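Local structure of GTP pyrophosphokinase (Chlorobaculum tepidum, 3IBW) at residues A[7-12]-A[46-51]; A[20-25]-A[67-72]. The protein probably synthesises the alarmone (p)ppGpp by transferring pyrophosphate from ATP to GTP, its ACT domain probably serving a regulatory role. The protein carries 1 engineered substitution. All coordinates share one frame; numbering follows the deposited sequence.

Contact 1 joins the two central strands of the sheet, near the middle of the chain, whereas contact 2 lies at the surface, where helix 18-28 meets the loop between helix 56-67 and strand 72-78. The chemistry changes with place. Segments 7-12 and 46-51 are held by backbone hydrogen bonds, with a polar bridge on one face and apolar side chains and a cysteine on the other; segments 20-25 and 67-72 share no direct hydrogen bond and rely on the packing of aliphatic groups and the Q21 amide, plus one bridging water. They meet at V72, whose CG1 lies 3.8 Å from I10 CG2, and both rest on helix 56-67, where L66 touches I10, I22 and V25.

Contact 1 (A[7-12]-A[46-51]); sequences GIRIVG and TCNLMI
R9 and N48 form a non-hydrogen-bonded pair, yet their side chains supply the polar bond that the backbone lacks at this level. With CG of R9 anti to the backbone N (chi1 172°), the extended chain slants across N48 and brings NH1 to its OD1 at 3.1 Å. The oxygen lies close to the guanidinium plane, at its edge, whereas the donor stands 33° out of the amide plane, and the two flat groups are turned 72° apart. Farther out, R9 runs alongside T46, pointing the same way, and NH2 approaches the methyl CG2 at 3.6 Å.

On the same face, the bent selenomethionine M50 curls back so that SE sits 3.6 Å from CA of G7, against a glycine with no side chain in its way. This antiparallel pairing of strands 4-13 and 44-53 forms the centre of the four-stranded sheet in the ACT domain, a ferredoxin-like βαββαβ fold. The opposite face of the sheet, bearing I8, I10, C47 and L49, packs on helix 56-67 through I8, which reaches L59 and M63, and I10, which reaches L66. Here CD1 of I8 meets CD2 of L49 at 4.2 Å and also CD1 of I51, whose chain crosses that of I8 at a slant. I10 sends its own CD1 to within 4.2 Å of CB of C47. Between the faces, I8 and L49 exchange two backbone hydrogen bonds, both 2.8 Å from N to O, and I10 and C47 repeat the exchange.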
loop_
_atom_site.group_PDB
_atom_site.type_symbol
_atom_site.label_atom_id
_atom_site.label_comp_id
_atom_site.label_asym_id
_atom_site.label_seq_id
_atom_site.Cartn_x
_atom_site.Cartn_y
_atom_site.Cartn_z
ATOM N N GLY A 7 -4.281 -1.738 -14.183
ATOM C CA GLY A 7 -3.421 -2.485 -13.285
ATOM C C GLY A 7 -1.959 -2.171 -13.542
ATOM O O GLY A 7 -1.558 -1.946 -14.689
ATOM N N ILE A 8 -1.165 -2.151 -12.474
ATOM C CA ILE A 8 0.270 -1.876 -12.563
ATOM C C ILE A 8 1.009 -2.902 -11.703
ATOM O O ILE A 8 0.604 -3.171 -10.573
ATOM C CB ILE A 8 0.646 -0.478 -11.989
ATOM C CG1 ILE A 8 -0.072 0.641 -12.743
ATOM C CG2 ILE A 8 2.161 -0.277 -12.065
ATOM C CD1 ILE A 8 0.171 2.014 -12.135
ATOM N N ARG A 9 2.082 -3.473 -12.237
ATOM C CA ARG A 9 2.871 -4.431 -11.475
ATOM C C ARG A 9 4.282 -3.891 -11.300
ATOM O O ARG A 9 4.934 -3.504 -12.272
ATOM C CB ARG A 9 2.929 -5.786 -12.178
ATOM C CG ARG A 9 3.898 -6.771 -11.519
ATOM C CD ARG A 9 3.658 -8.179 -12.028
ATOM N NE ARG A 9 4.667 -9.140 -11.583
ATOM C CZ ARG A 9 4.623 -9.811 -10.438
ATOM N NH1 ARG A 9 3.622 -9.621 -9.588
ATOM N NH2 ARG A 9 5.566 -10.701 -10.156
ATOM N N ILE A 10 4.741 -3.866 -10.052
ATOM C CA ILE A 10 6.078 -3.383 -9.724
ATOM C C ILE A 10 6.864 -4.512 -9.065
ATOM O O ILE A 10 6.334 -5.234 -8.220
ATOM C CB ILE A 10 6.023 -2.202 -8.716
ATOM C CG1 ILE A 10 5.128 -1.089 -9.261
ATOM C CG2 ILE A 10 7.431 -1.664 -8.430
ATOM C CD1 ILE A 10 3.808 -0.969 -8.527
ATOM N N VAL A 11 8.121 -4.672 -9.467
ATOM C CA VAL A 11 8.995 -5.684 -8.880
ATOM C C VAL A 11 10.290 -4.928 -8.559
ATOM O O VAL A 11 10.817 -4.191 -9.399
ATOM C CB VAL A 11 9.275 -6.859 -9.858
ATOM C CG1 VAL A 11 10.153 -7.908 -9.158
ATOM C CG2 VAL A 11 7.958 -7.489 -10.317
ATOM N N GLY A 12 10.791 -5.104 -7.339
ATOM C CA GLY A 12 11.998 -4.413 -6.927
ATOM C C GLY A 12 12.754 -5.127 -5.823
ATOM O O GLY A 12 12.343 -6.192 -5.376
ATOM N N THR A 46 7.102 -7.814 -4.745
ATOM C CA THR A 46 6.271 -7.686 -5.928
ATOM C C THR A 46 5.049 -6.921 -5.439
ATOM O O THR A 46 4.639 -7.056 -4.280
ATOM C CB THR A 46 5.832 -9.044 -6.513
ATOM O OG1 THR A 46 5.138 -9.799 -5.517
ATOM C CG2 THR A 46 7.039 -9.823 -6.997
ATOM N N CYS A 47 4.482 -6.101 -6.311
ATOM C CA CYS A 47 3.315 -5.317 -5.950
ATOM C C CYS A 47 2.382 -5.174 -7.136
ATOM O O CYS A 47 2.781 -4.630 -8.164
ATOM C CB CYS A 47 3.734 -3.918 -5.488
ATOM S SG CYS A 47 2.348 -2.881 -4.959
ATOM N N ASN A 48 1.159 -5.681 -7.002
ATOM C CA ASN A 48 0.148 -5.552 -8.049
ATOM C C ASN A 48 -0.826 -4.507 -7.511
ATOM O O ASN A 48 -1.391 -4.662 -6.428
ATOM C CB ASN A 48 -0.574 -6.877 -8.301
ATOM C CG ASN A 48 0.247 -7.840 -9.136
ATOM O OD1 ASN A 48 1.370 -7.535 -9.543
ATOM N ND2 ASN A 48 -0.314 -9.009 -9.402
ATOM N N LEU A 49 -1.017 -3.446 -8.285
ATOM C CA LEU A 49 -1.875 -2.333 -7.913
ATOM C C LEU A 49 -2.988 -2.134 -8.931
ATOM O O LEU A 49 -2.728 -2.145 -10.134
ATOM C CB LEU A 49 -1.011 -1.060 -7.836
ATOM C CG LEU A 49 -1.618 0.349 -7.821
ATOM C CD1 LEU A 49 -2.339 0.587 -6.503
ATOM C CD2 LEU A 49 -0.514 1.386 -8.010
HETATM N N MSE A 50 -4.225 -1.994 -8.456
HETATM C CA MSE A 50 -5.352 -1.725 -9.350
HETATM C C MSE A 50 -5.835 -0.344 -8.931
HETATM O O MSE A 50 -6.112 -0.098 -7.754
HETATM C CB MSE A 50 -6.490 -2.730 -9.170
HETATM C CG MSE A 50 -6.109 -4.161 -9.489
HETATM SE SE MSE A 50 -5.725 -4.444 -11.356
HETATM C CE MSE A 50 -7.162 -3.404 -12.142
ATOM N N ILE A 51 -5.946 0.553 -9.901
ATOM C CA ILE A 51 -6.365 1.922 -9.638
ATOM C C ILE A 51 -7.342 2.397 -10.700
ATOM O O ILE A 51 -7.407 1.815 -11.787
ATOM C CB ILE A 51 -5.153 2.903 -9.701
ATOM C CG1 ILE A 51 -4.473 2.813 -11.082
ATOM C CG2 ILE A 51 -4.147 2.593 -8.610
ATOM C CD1 ILE A 51 -3.447 3.906 -11.334
#

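Contact 2 (A[20-25]-A[67-72]); sequences NQITGV and RKVQGV
V69 is the bump of this contact, and Q21, I22 and V25 of helix 18-28 edge the shallow hollow that receives it. Its two methyls divide the work. CG1, anti to the backbone N (chi1 175°), presses against the end of Q21, 3.7 Å from NE2, and also faces CD1 of I22. CG2 slides past V25, with the CG2 atoms of the two valines 4.1 Å apart. I22 reaches deeper, crossing V72 at about a right angle so that its CD1 comes 3.8 Å from CG2 of V72.

V69 to V72 form a type II beta turn, closed by the hydrogen bond from V72 N to V69 O, and G71 occupies its third position, where the positive phi (115°) suits a glycine. In the βαββαβ fold of the ACT domain, this turn leads from helix 56-67 into the last strand, and L66 of that helix also packs on I22 and V25. At the solvent side a water donates to OE1 of Q21 at 2.9 Å and to O of Q70 at 2.7 Å, so joining helix and loop where no direct hydrogen bond does. Elsewhere on helix 18-28, T23 packs on I36 of the second subunit.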
loop_
_atom_site.group_PDB
_atom_site.type_symbol
_atom_site.label_atom_id
_atom_site.label_comp_id
_atom_site.label_asym_id
_atom_site.label_seq_id
_atom_site.Cartn_x
_atom_site.Cartn_y
_atom_site.Cartn_z
ATOM N N ASN A 20 8.293 0.248 2.118
ATOM C CA ASN A 20 7.704 1.470 2.660
ATOM C C ASN A 20 7.835 2.601 1.631
ATOM O O ASN A 20 6.914 3.404 1.463
ATOM C CB ASN A 20 8.411 1.897 3.951
ATOM C CG ASN A 20 7.940 1.119 5.158
ATOM O OD1 ASN A 20 7.397 1.689 6.109
ATOM N ND2 ASN A 20 8.130 -0.191 5.124
ATOM N N GLN A 21 8.973 2.676 0.942
ATOM C CA GLN A 21 9.156 3.732 -0.052
ATOM C C GLN A 21 8.145 3.631 -1.190
ATOM O O GLN A 21 7.546 4.635 -1.579
ATOM C CB GLN A 21 10.582 3.710 -0.631
ATOM C CG GLN A 21 10.758 4.636 -1.838
ATOM C CD GLN A 21 12.200 5.055 -2.072
ATOM O OE1 GLN A 21 13.133 4.365 -1.668
ATOM N NE2 GLN A 21 12.384 6.191 -2.741
ATOM N N ILE A 22 7.938 2.422 -1.709
ATOM C CA ILE A 22 7.009 2.234 -2.818
ATOM C C ILE A 22 5.565 2.479 -2.405
ATOM O O ILE A 22 4.769 3.024 -3.172
ATOM C CB ILE A 22 7.159 0.820 -3.441
ATOM C CG1 ILE A 22 8.392 0.786 -4.353
ATOM C CG2 ILE A 22 5.924 0.464 -4.248
ATOM C CD1 ILE A 22 8.368 1.827 -5.465
ATOM N N THR A 23 5.232 2.075 -1.187
ATOM C CA THR A 23 3.887 2.276 -0.685
ATOM C C THR A 23 3.651 3.788 -0.534
ATOM O O THR A 23 2.552 4.275 -0.785
ATOM C CB THR A 23 3.685 1.553 0.664
ATOM O OG1 THR A 23 3.873 0.140 0.480
ATOM C CG2 THR A 23 2.275 1.793 1.191
ATOM N N GLY A 24 4.691 4.525 -0.144
ATOM C CA GLY A 24 4.570 5.969 0.004
ATOM C C GLY A 24 4.328 6.673 -1.327
ATOM O O GLY A 24 3.522 7.602 -1.412
ATOM N N VAL A 25 5.034 6.234 -2.368
ATOM C CA VAL A 25 4.897 6.797 -3.713
ATOM C C VAL A 25 3.472 6.584 -4.208
ATOM O O VAL A 25 2.853 7.486 -4.779
ATOM C CB VAL A 25 5.869 6.105 -4.707
ATOM C CG1 VAL A 25 5.541 6.515 -6.140
ATOM C CG2 VAL A 25 7.304 6.473 -4.365
ATOM N N ARG A 67 8.959 3.721 -11.825
ATOM C CA ARG A 67 10.133 3.146 -12.471
ATOM C C ARG A 67 11.407 3.914 -12.147
ATOM O O ARG A 67 12.501 3.349 -12.183
ATOM C CB ARG A 67 9.918 3.049 -13.998
ATOM C CG ARG A 67 10.805 2.002 -14.681
ATOM C CD ARG A 67 10.559 1.894 -16.189
ATOM N NE ARG A 67 9.231 1.376 -16.515
ATOM C CZ ARG A 67 8.183 2.135 -16.817
ATOM N NH1 ARG A 67 8.308 3.453 -16.836
ATOM N NH2 ARG A 67 7.016 1.578 -17.108
ATOM N N LYS A 68 11.262 5.192 -11.805
ATOM C CA LYS A 68 12.411 6.025 -11.476
ATOM C C LYS A 68 12.923 5.845 -10.052
ATOM O O LYS A 68 13.969 6.387 -9.698
ATOM C CB LYS A 68 12.088 7.500 -11.736
ATOM C CG LYS A 68 12.056 7.856 -13.217
ATOM C CD LYS A 68 11.707 9.323 -13.436
ATOM C CE LYS A 68 11.531 9.629 -14.916
ATOM N NZ LYS A 68 10.531 10.712 -15.138
ATOM N N VAL A 69 12.197 5.090 -9.234
ATOM C CA VAL A 69 12.642 4.848 -7.868
ATOM C C VAL A 69 13.815 3.862 -7.906
ATOM O O VAL A 69 13.672 2.725 -8.363
ATOM C CB VAL A 69 11.506 4.265 -6.997
ATOM C CG1 VAL A 69 12.042 3.903 -5.617
ATOM C CG2 VAL A 69 10.378 5.287 -6.872
ATOM N N GLN A 70 14.981 4.305 -7.437
ATOM C CA GLN A 70 16.161 3.450 -7.420
ATOM C C GLN A 70 15.854 2.241 -6.546
ATOM O O GLN A 70 15.438 2.378 -5.393
ATOM C CB GLN A 70 17.370 4.228 -6.887
ATOM C CG GLN A 70 17.828 5.341 -7.824
ATOM C CD GLN A 70 18.192 4.821 -9.197
ATOM O OE1 GLN A 70 18.936 3.849 -9.324
ATOM N NE2 GLN A 70 17.684 5.474 -10.237
ATOM N N GLY A 71 16.061 1.056 -7.106
ATOM C CA GLY A 71 15.769 -0.169 -6.388
ATOM C C GLY A 71 14.630 -0.924 -7.068
ATOM O O GLY A 71 14.406 -2.100 -6.777
ATOM N N VAL A 72 13.890 -0.254 -7.953
ATOM C CA VAL A 72 12.798 -0.905 -8.684
ATOM C C VAL A 72 13.403 -1.540 -9.942
ATOM O O VAL A 72 14.202 -0.904 -10.644
ATOM C CB VAL A 72 11.704 0.108 -9.129
ATOM C CG1 VAL A 72 10.722 -0.567 -10.098
ATOM C CG2 VAL A 72 10.956 0.637 -7.911
HETATM O O HOH W 1 15.318 4.381 -3.592
#